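Local atomic coordinates of glycosyl hydrolase, family 38 (Enterococcus faecalis, PDB entry 5KBP), a protein that probably hydrolyses alpha-linked mannose residues from glycans as a family 38 alpha-mannosidase. Residues R366-M369 against T370-E373; K345-L348 against Q349-H353; A302-Y305 against L306-N310. One frame throughout, in Å; residues are numbered along the deposited sequence.

In the fold
Three local contacts illustrate how, in a helical middle domain, short-range contacts within each helix or turn also supply the groups through which the three elements meet. From the N terminus, contact 3 (302-310) comes first, where a loop enters helix 304-332. Contact 2 (345-353) follows where helix 337-348 ends and a beta turn leads toward helix 353-356. Contact 1 (366-373) is a turn inside helix 362-393. They lie in series, none nested in another and none crossing. In space they converge: Asn-350 of contact 2 bonds to Met-368 and Arg-371 of contact 1, His-351 bonds to Asn-310 of contact 3, and Phe-372 and Met-369 pack on helix 304-332.

Contact 1 of 3, residues R366-M369 against T370-E373; sequences RGMM and TRFE
Bends at chi2 (-76°) and chi3 (99°) turn the thioether of Met-369 forward along the helix, so that its CE reaches the ring of Phe-372, while Met-368 stays straight through chi2 and turns at chi3 (57°) to bring its own methyl near the same ring. This is i to i+3 and i to i+4 packing within one alpha-helix, 362-393 of the middle domain. Met-369 CE lies 3.5 Å from Phe-372 CD2, at a slant to the ring, and Met-368 CE is 4.2 Å from Phe-372 CE2, the two side chains running alongside each other.

The main chain supplies the frame. Phe-372 N donates to Met-368 O at 2.8 Å, and Glu-373 N to Met-369 O at 2.8 Å; Arg-371 N reaches Gly-367 O at a longer 3.3 Å.

Arg-371 stretches back over this turn with an extended chain, one face of its guanidinium turned to the carbonyl oxygen of Gly-367. Its NH2 forms a salt bridge with Glu-20 and a hydrogen bond with Asn-350, tying the helix to neighbouring loops. The second subunit is met by another side of the helix, where Thr-370 OG1 bonds to its own counterpart and Arg-366 pairs with Glu-373 of that chain. At the edge of the Arg-371 guanidinium, near its plane, Met-368 CG stands 3.7 Å from NH2.

Contact 2 of 3, residues K345-L348 against Q349-H353; sequences KTLL and QNHPH
The imidazole of His-351 has the carbonyl oxygen of Leu-347 over one face, 3.6 Å above the ring plane and close to its centre, while Leu-348 CD2 comes up obliquely to 3.3 Å from ND1. Both contacts belong to a helix C-terminus that runs into a type I beta turn, Leu-348 to His-351, where helix 337-348 of the middle domain gives way to the loop before helix 353-356. With CG beside its backbone N (chi1 -73°), His-351 folds its ring back across the last helical turn. Leu-347 takes the other course: its CG lies opposite the backbone N (chi1 178°), which brings that atom 3.9 Å from His-351 CE1.

The backbone bonds follow the passage from helix to turn. Gln-349 N still donates to Lys-345 O at 3.0 Å, in the alpha-helical pattern, with a weak second bond to Thr-346 O. Beyond it the spacing shortens by one residue. Asn-350 N bonds to Leu-347 O, and His-351 N closes the turn on Leu-348 O at 2.9 Å, each donor standing well above the carbonyl plane of its acceptor.

The same ring also ties this turn to another helix, because NE2 of His-351 is bonded to Asn-310 of helix 304-332. Its ND1 is buried here and has no hydrogen-bonding partner in the model. Asn-350 reaches helix 362-393 through its amide, ND2 bonding to Met-368 O. Gln-349 runs back along the final turn with an extended chain, its CG 3.1 Å from Lys-345 O. Where the chain moves on, Pro-352 CD packs 3.2 Å from Leu-348 O.

Contact 3 of 3, residues A302-Y305 against L306-N310; sequences ARVY and LKQWN
The backbone enters helix 304-332 by a tight turn, with Leu-306 N bonded to Arg-303 O at 3.0 Å, before the alpha-helical bonds Gln-308 N to Val-304 O and Trp-309 N to Tyr-305 O take over. Around this helix N-terminus Lys-307 reaches back past the first turn. A bend at chi2 (74°) followed by an extended tail carries its NZ to Ala-302 O at 2.7 Å, in the plane of that carbonyl. NZ is gripped further by the carbonyl oxygens of Thr-299 and Ile-356, so this buried ammonium joins the incoming loop to the C-terminal end of helix 353-356.

Leu-306 divides its methyls between two neighbours: CD1 packs 3.7 Å from Arg-303 CB, and CD2 lies 3.7 Å from Tyr-305 CE2. Arg-303 extends alongside and donates from NH1 to Tyr-305 OH at 2.8 Å, within its guanidinium plane. Salt bridges from NE to Glu-571 and from NH2 to Asp-362 hold the rest of that group, linking the helix start to the beta-rich C-terminal region and to helix 362-393. Further along, Tyr-305 O meets the Trp-309 indole at its edge, 3.3 Å from CD1.

Contact 1 of 3, residues R366-M369 against T370-E373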
loop_
_atom_site.group_PDB
_atom_site.type_symbol
_atom_site.label_atom_id
_atom_site.label_comp_id
_atom_site.label_asym_id
_atom_site.label_seq_id
_atom_site.Cartn_x
_atom_site.Cartn_y
_atom_site.Cartn_z
ATOM N N ARG A 366 -6.306 -4.513 -1.156
ATOM C CA ARG A 366 -4.851 -4.617 -1.184
ATOM C C ARG A 366 -4.207 -3.348 -0.648
ATOM O O ARG A 366 -3.139 -3.406 -0.031
ATOM C CB ARG A 366 -4.358 -4.908 -2.602
ATOM C CG ARG A 366 -4.780 -6.264 -3.142
ATOM C CD ARG A 366 -3.888 -6.707 -4.289
ATOM N NE ARG A 366 -3.875 -5.736 -5.378
ATOM C CZ ARG A 366 -4.745 -5.730 -6.382
ATOM N NH1 ARG A 366 -5.700 -6.648 -6.437
ATOM N NH2 ARG A 366 -4.660 -4.809 -7.332
ATOM N N GLY A 367 -4.847 -2.197 -0.864
ATOM C CA GLY A 367 -4.353 -0.961 -0.284
ATOM C C GLY A 367 -4.568 -0.883 1.213
ATOM O O GLY A 367 -3.807 -0.213 1.917
ATOM N N MET A 368 -5.607 -1.552 1.720
ATOM C CA MET A 368 -5.815 -1.617 3.163
ATOM C C MET A 368 -4.717 -2.421 3.844
ATOM O O MET A 368 -4.325 -2.101 4.972
ATOM C CB MET A 368 -7.181 -2.230 3.479
ATOM C CG MET A 368 -8.368 -1.396 3.042
ATOM S SD MET A 368 -9.926 -2.189 3.481
ATOM C CE MET A 368 -9.727 -2.357 5.254
ATOM N N MET A 369 -4.222 -3.472 3.185
ATOM C CA MET A 369 -3.136 -4.261 3.755
ATOM C C MET A 369 -1.884 -3.416 3.951
ATOM O O MET A 369 -1.165 -3.581 4.943
ATOM C CB MET A 369 -2.836 -5.465 2.864
ATOM C CG MET A 369 -3.867 -6.583 2.928
ATOM S SD MET A 369 -3.751 -7.584 4.426
ATOM C CE MET A 369 -5.037 -6.863 5.427
ATOM N N THR A 370 -1.610 -2.503 3.016
ATOM C CA THR A 370 -0.472 -1.603 3.174
ATOM C C THR A 370 -0.654 -0.703 4.389
ATOM O O THR A 370 0.289 -0.491 5.162
ATOM C CB THR A 370 -0.278 -0.768 1.907
ATOM O OG1 THR A 370 0.093 -1.621 0.818
ATOM C CG2 THR A 370 0.807 0.283 2.114
ATOM N N ARG A 371 -1.864 -0.173 4.580
ATOM C CA ARG A 371 -2.140 0.638 5.762
ATOM C C ARG A 371 -1.991 -0.183 7.036
ATOM O O ARG A 371 -1.450 0.304 8.036
ATOM C CB ARG A 371 -3.545 1.234 5.678
ATOM C CG ARG A 371 -3.812 2.071 4.436
ATOM C CD ARG A 371 -5.061 2.917 4.630
ATOM N NE ARG A 371 -5.460 3.621 3.416
ATOM C CZ ARG A 371 -6.444 3.228 2.614
ATOM N NH1 ARG A 371 -6.743 3.934 1.532
ATOM N NH2 ARG A 371 -7.132 2.130 2.895
ATOM N N PHE A 372 -2.471 -1.428 7.020
ATOM C CA PHE A 372 -2.325 -2.301 8.181
ATOM C C PHE A 372 -0.855 -2.555 8.495
ATOM O O PHE A 372 -0.436 -2.480 9.656
ATOM C CB PHE A 372 -3.060 -3.619 7.939
ATOM C CG PHE A 372 -4.521 -3.573 8.289
ATOM C CD1 PHE A 372 -4.941 -3.028 9.489
ATOM C CD2 PHE A 372 -5.475 -4.073 7.416
ATOM C CE1 PHE A 372 -6.283 -2.985 9.813
ATOM C CE2 PHE A 372 -6.817 -4.034 7.736
ATOM C CZ PHE A 372 -7.222 -3.488 8.935
ATOM N N GLU A 373 -0.058 -2.859 7.468
ATOM C CA GLU A 373 1.369 -3.089 7.676
ATOM C C GLU A 373 2.047 -1.857 8.261
ATOM O O GLU A 373 2.851 -1.966 9.195
ATOM C CB GLU A 373 2.036 -3.483 6.357
ATOM C CG GLU A 373 1.574 -4.812 5.778
ATOM C CD GLU A 373 2.412 -5.980 6.252
ATOM O OE1 GLU A 373 2.089 -7.131 5.888
ATOM O OE2 GLU A 373 3.398 -5.746 6.981
#

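Contact 2 of 3, residues K345-L348 against Q349-H353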
loop_
_atom_site.group_PDB
_atom_site.type_symbol
_atom_site.label_atom_id
_atom_site.label_comp_id
_atom_site.label_asym_id
_atom_site.label_seq_id
_atom_site.Cartn_x
_atom_site.Cartn_y
_atom_site.Cartn_z
ATOM N N LYS A 345 -4.415 7.420 12.892
ATOM C CA LYS A 345 -5.028 7.879 11.650
ATOM C C LYS A 345 -4.806 6.876 10.527
ATOM O O LYS A 345 -5.712 6.620 9.725
ATOM C CB LYS A 345 -4.475 9.250 11.263
ATOM C CG LYS A 345 -4.966 10.385 12.144
ATOM C CD LYS A 345 -4.323 11.707 11.755
ATOM C CE LYS A 345 -4.812 12.836 12.648
ATOM N NZ LYS A 345 -3.996 14.070 12.476
ATOM N N THR A 346 -3.607 6.291 10.458
ATOM C CA THR A 346 -3.343 5.259 9.462
ATOM C C THR A 346 -4.269 4.063 9.653
ATOM O O THR A 346 -4.774 3.498 8.676
ATOM C CB THR A 346 -1.879 4.821 9.537
ATOM O OG1 THR A 346 -1.027 5.946 9.287
ATOM C CG2 THR A 346 -1.589 3.732 8.512
ATOM N N LEU A 347 -4.513 3.672 10.905
ATOM C CA LEU A 347 -5.409 2.548 11.161
ATOM C C LEU A 347 -6.862 2.929 10.908
ATOM O O LEU A 347 -7.631 2.131 10.359
ATOM C CB LEU A 347 -5.229 2.044 12.593
ATOM C CG LEU A 347 -6.146 0.888 12.996
ATOM C CD1 LEU A 347 -5.902 -0.326 12.112
ATOM C CD2 LEU A 347 -5.968 0.536 14.466
ATOM N N LEU A 348 -7.257 4.143 11.303
ATOM C CA LEU A 348 -8.623 4.599 11.069
ATOM C C LEU A 348 -8.952 4.716 9.587
ATOM O O LEU A 348 -10.132 4.667 9.224
ATOM C CB LEU A 348 -8.858 5.942 11.764
ATOM C CG LEU A 348 -8.984 5.891 13.288
ATOM C CD1 LEU A 348 -9.055 7.291 13.866
ATOM C CD2 LEU A 348 -10.205 5.086 13.695
ATOM N N GLN A 349 -7.944 4.871 8.726
ATOM C CA GLN A 349 -8.194 4.922 7.291
ATOM C C GLN A 349 -8.627 3.571 6.733
ATOM O O GLN A 349 -9.125 3.514 5.604
ATOM C CB GLN A 349 -6.951 5.427 6.557
ATOM C CG GLN A 349 -6.672 6.906 6.776
ATOM C CD GLN A 349 -5.298 7.328 6.294
ATOM O OE1 GLN A 349 -4.701 6.683 5.431
ATOM N NE2 GLN A 349 -4.784 8.416 6.858
ATOM N N ASN A 350 -8.441 2.492 7.489
ATOM C CA ASN A 350 -8.999 1.189 7.152
ATOM C C ASN A 350 -10.359 0.955 7.795
ATOM O O ASN A 350 -10.945 -0.114 7.600
ATOM C CB ASN A 350 -8.042 0.068 7.571
ATOM C CG ASN A 350 -6.893 -0.109 6.604
ATOM O OD1 ASN A 350 -6.926 0.402 5.487
ATOM N ND2 ASN A 350 -5.872 -0.845 7.024
ATOM N N HIS A 351 -10.869 1.925 8.548
ATOM C CA HIS A 351 -12.117 1.771 9.284
ATOM C C HIS A 351 -13.370 2.379 8.645
ATOM O O HIS A 351 -14.451 2.215 9.223
ATOM C CB HIS A 351 -11.947 2.348 10.689
ATOM C CG HIS A 351 -11.110 1.495 11.590
ATOM N ND1 HIS A 351 -10.732 1.892 12.855
ATOM C CD2 HIS A 351 -10.583 0.261 11.408
ATOM C CE1 HIS A 351 -10.006 0.939 13.413
ATOM N NE2 HIS A 351 -9.901 -0.062 12.557
ATOM N N PRO A 352 -13.316 3.082 7.502
ATOM C CA PRO A 352 -14.576 3.389 6.811
ATOM C C PRO A 352 -15.335 2.108 6.499
ATOM O O PRO A 352 -14.738 1.076 6.187
ATOM C CB PRO A 352 -14.119 4.109 5.540
ATOM C CG PRO A 352 -12.882 4.790 5.951
ATOM C CD PRO A 352 -12.199 3.838 6.897
ATOM N N HIS A 353 -16.667 2.181 6.599
ATOM C CA HIS A 353 -17.471 0.960 6.609
ATOM C C HIS A 353 -17.240 0.119 5.359
ATOM O O HIS A 353 -17.119 -1.106 5.447
ATOM C CB HIS A 353 -18.956 1.297 6.780
ATOM C CG HIS A 353 -19.508 2.197 5.718
ATOM N ND1 HIS A 353 -19.297 3.559 5.715
ATOM C CD2 HIS A 353 -20.281 1.933 4.639
ATOM C CE1 HIS A 353 -19.907 4.094 4.673
ATOM N NE2 HIS A 353 -20.511 3.128 4.004
#

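Contact 3 of 3, residues A302-Y305 against L306-N310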
loop_
_atom_site.group_PDB
_atom_site.type_symbol
_atom_site.label_atom_id
_atom_site.label_comp_id
_atom_site.label_asym_id
_atom_site.label_seq_id
_atom_site.Cartn_x
_atom_site.Cartn_y
_atom_site.Cartn_z
ATOM N N ALA A 302 -16.718 -11.418 5.622
ATOM C CA ALA A 302 -16.109 -11.170 4.323
ATOM C C ALA A 302 -14.655 -10.751 4.495
ATOM O O ALA A 302 -14.348 -9.858 5.290
ATOM C CB ALA A 302 -16.886 -10.089 3.575
ATOM N N ARG A 303 -13.763 -11.394 3.739
ATOM C CA ARG A 303 -12.326 -11.126 3.780
ATOM C C ARG A 303 -11.814 -11.110 5.224
ATOM O O ARG A 303 -11.459 -10.073 5.784
ATOM C CB ARG A 303 -11.999 -9.809 3.068
ATOM C CG ARG A 303 -12.436 -9.751 1.613
ATOM C CD ARG A 303 -12.109 -8.396 1.007
ATOM N NE ARG A 303 -12.553 -8.270 -0.378
ATOM C CZ ARG A 303 -11.763 -8.423 -1.437
ATOM N NH1 ARG A 303 -10.478 -8.712 -1.277
ATOM N NH2 ARG A 303 -12.260 -8.282 -2.659
ATOM N N VAL A 304 -11.783 -12.310 5.808
ATOM C CA VAL A 304 -11.479 -12.448 7.231
ATOM C C VAL A 304 -10.075 -11.947 7.552
ATOM O O VAL A 304 -9.803 -11.521 8.682
ATOM C CB VAL A 304 -11.677 -13.914 7.671
ATOM C CG1 VAL A 304 -10.714 -14.832 6.930
ATOM C CG2 VAL A 304 -11.523 -14.054 9.180
ATOM N N TYR A 305 -9.168 -11.972 6.571
ATOM C CA TYR A 305 -7.807 -11.505 6.818
ATOM C C TYR A 305 -7.778 -10.024 7.176
ATOM O O TYR A 305 -6.899 -9.586 7.927
ATOM C CB TYR A 305 -6.923 -11.782 5.601
ATOM C CG TYR A 305 -7.384 -11.122 4.320
ATOM C CD1 TYR A 305 -8.266 -11.766 3.463
ATOM C CD2 TYR A 305 -6.924 -9.861 3.959
ATOM C CE1 TYR A 305 -8.685 -11.171 2.287
ATOM C CE2 TYR A 305 -7.338 -9.257 2.786
ATOM C CZ TYR A 305 -8.218 -9.917 1.954
ATOM O OH TYR A 305 -8.633 -9.321 0.785
ATOM N N LEU A 306 -8.722 -9.241 6.650
ATOM C CA LEU A 306 -8.842 -7.847 7.063
ATOM C C LEU A 306 -9.202 -7.748 8.540
ATOM O O LEU A 306 -8.621 -6.949 9.283
ATOM C CB LEU A 306 -9.893 -7.133 6.210
ATOM C CG LEU A 306 -9.633 -6.978 4.713
ATOM C CD1 LEU A 306 -10.856 -6.394 4.031
ATOM C CD2 LEU A 306 -8.416 -6.106 4.464
ATOM N N LYS A 307 -10.169 -8.558 8.982
ATOM C CA LYS A 307 -10.586 -8.525 10.380
ATOM C C LYS A 307 -9.479 -9.027 11.297
ATOM O O LYS A 307 -9.320 -8.529 12.417
ATOM C CB LYS A 307 -11.856 -9.356 10.573
ATOM C CG LYS A 307 -13.154 -8.643 10.210
ATOM C CD LYS A 307 -13.348 -8.516 8.711
ATOM C CE LYS A 307 -14.734 -7.989 8.392
ATOM N NZ LYS A 307 -14.927 -7.803 6.929
ATOM N N GLN A 308 -8.706 -10.017 10.843
ATOM C CA GLN A 308 -7.600 -10.520 11.650
ATOM C C GLN A 308 -6.515 -9.463 11.811
ATOM O O GLN A 308 -5.998 -9.253 12.914
ATOM C CB GLN A 308 -7.029 -11.792 11.023
ATOM C CG GLN A 308 -7.963 -12.987 11.101
ATOM C CD GLN A 308 -7.372 -14.236 10.476
ATOM O OE1 GLN A 308 -6.692 -14.170 9.452
ATOM N NE2 GLN A 308 -7.627 -15.382 11.093
ATOM N N TRP A 309 -6.155 -8.786 10.718
ATOM C CA TRP A 309 -5.159 -7.725 10.803
ATOM C C TRP A 309 -5.661 -6.563 11.649
ATOM O O TRP A 309 -4.892 -5.964 12.410
ATOM C CB TRP A 309 -4.780 -7.246 9.402
ATOM C CG TRP A 309 -3.612 -7.974 8.825
ATOM C CD1 TRP A 309 -3.644 -9.118 8.085
ATOM C CD2 TRP A 309 -2.233 -7.611 8.947
ATOM N NE1 TRP A 309 -2.368 -9.491 7.737
ATOM C CE2 TRP A 309 -1.483 -8.581 8.254
ATOM C CE3 TRP A 309 -1.559 -6.558 9.573
ATOM C CZ2 TRP A 309 -0.094 -8.530 8.171
ATOM C CZ3 TRP A 309 -0.181 -6.510 9.491
ATOM C CH2 TRP A 309 0.537 -7.489 8.795
ATOM N N ASN A 310 -6.947 -6.229 11.531
ATOM C CA ASN A 310 -7.496 -5.134 12.323
ATOM C C ASN A 310 -7.422 -5.450 13.812
ATOM O O ASN A 310 -7.029 -4.600 14.619
ATOM C CB ASN A 310 -8.937 -4.850 11.902
ATOM C CG ASN A 310 -9.460 -3.549 12.471
ATOM O OD1 ASN A 310 -8.697 -2.611 12.710
ATOM N ND2 ASN A 310 -10.767 -3.485 12.697
#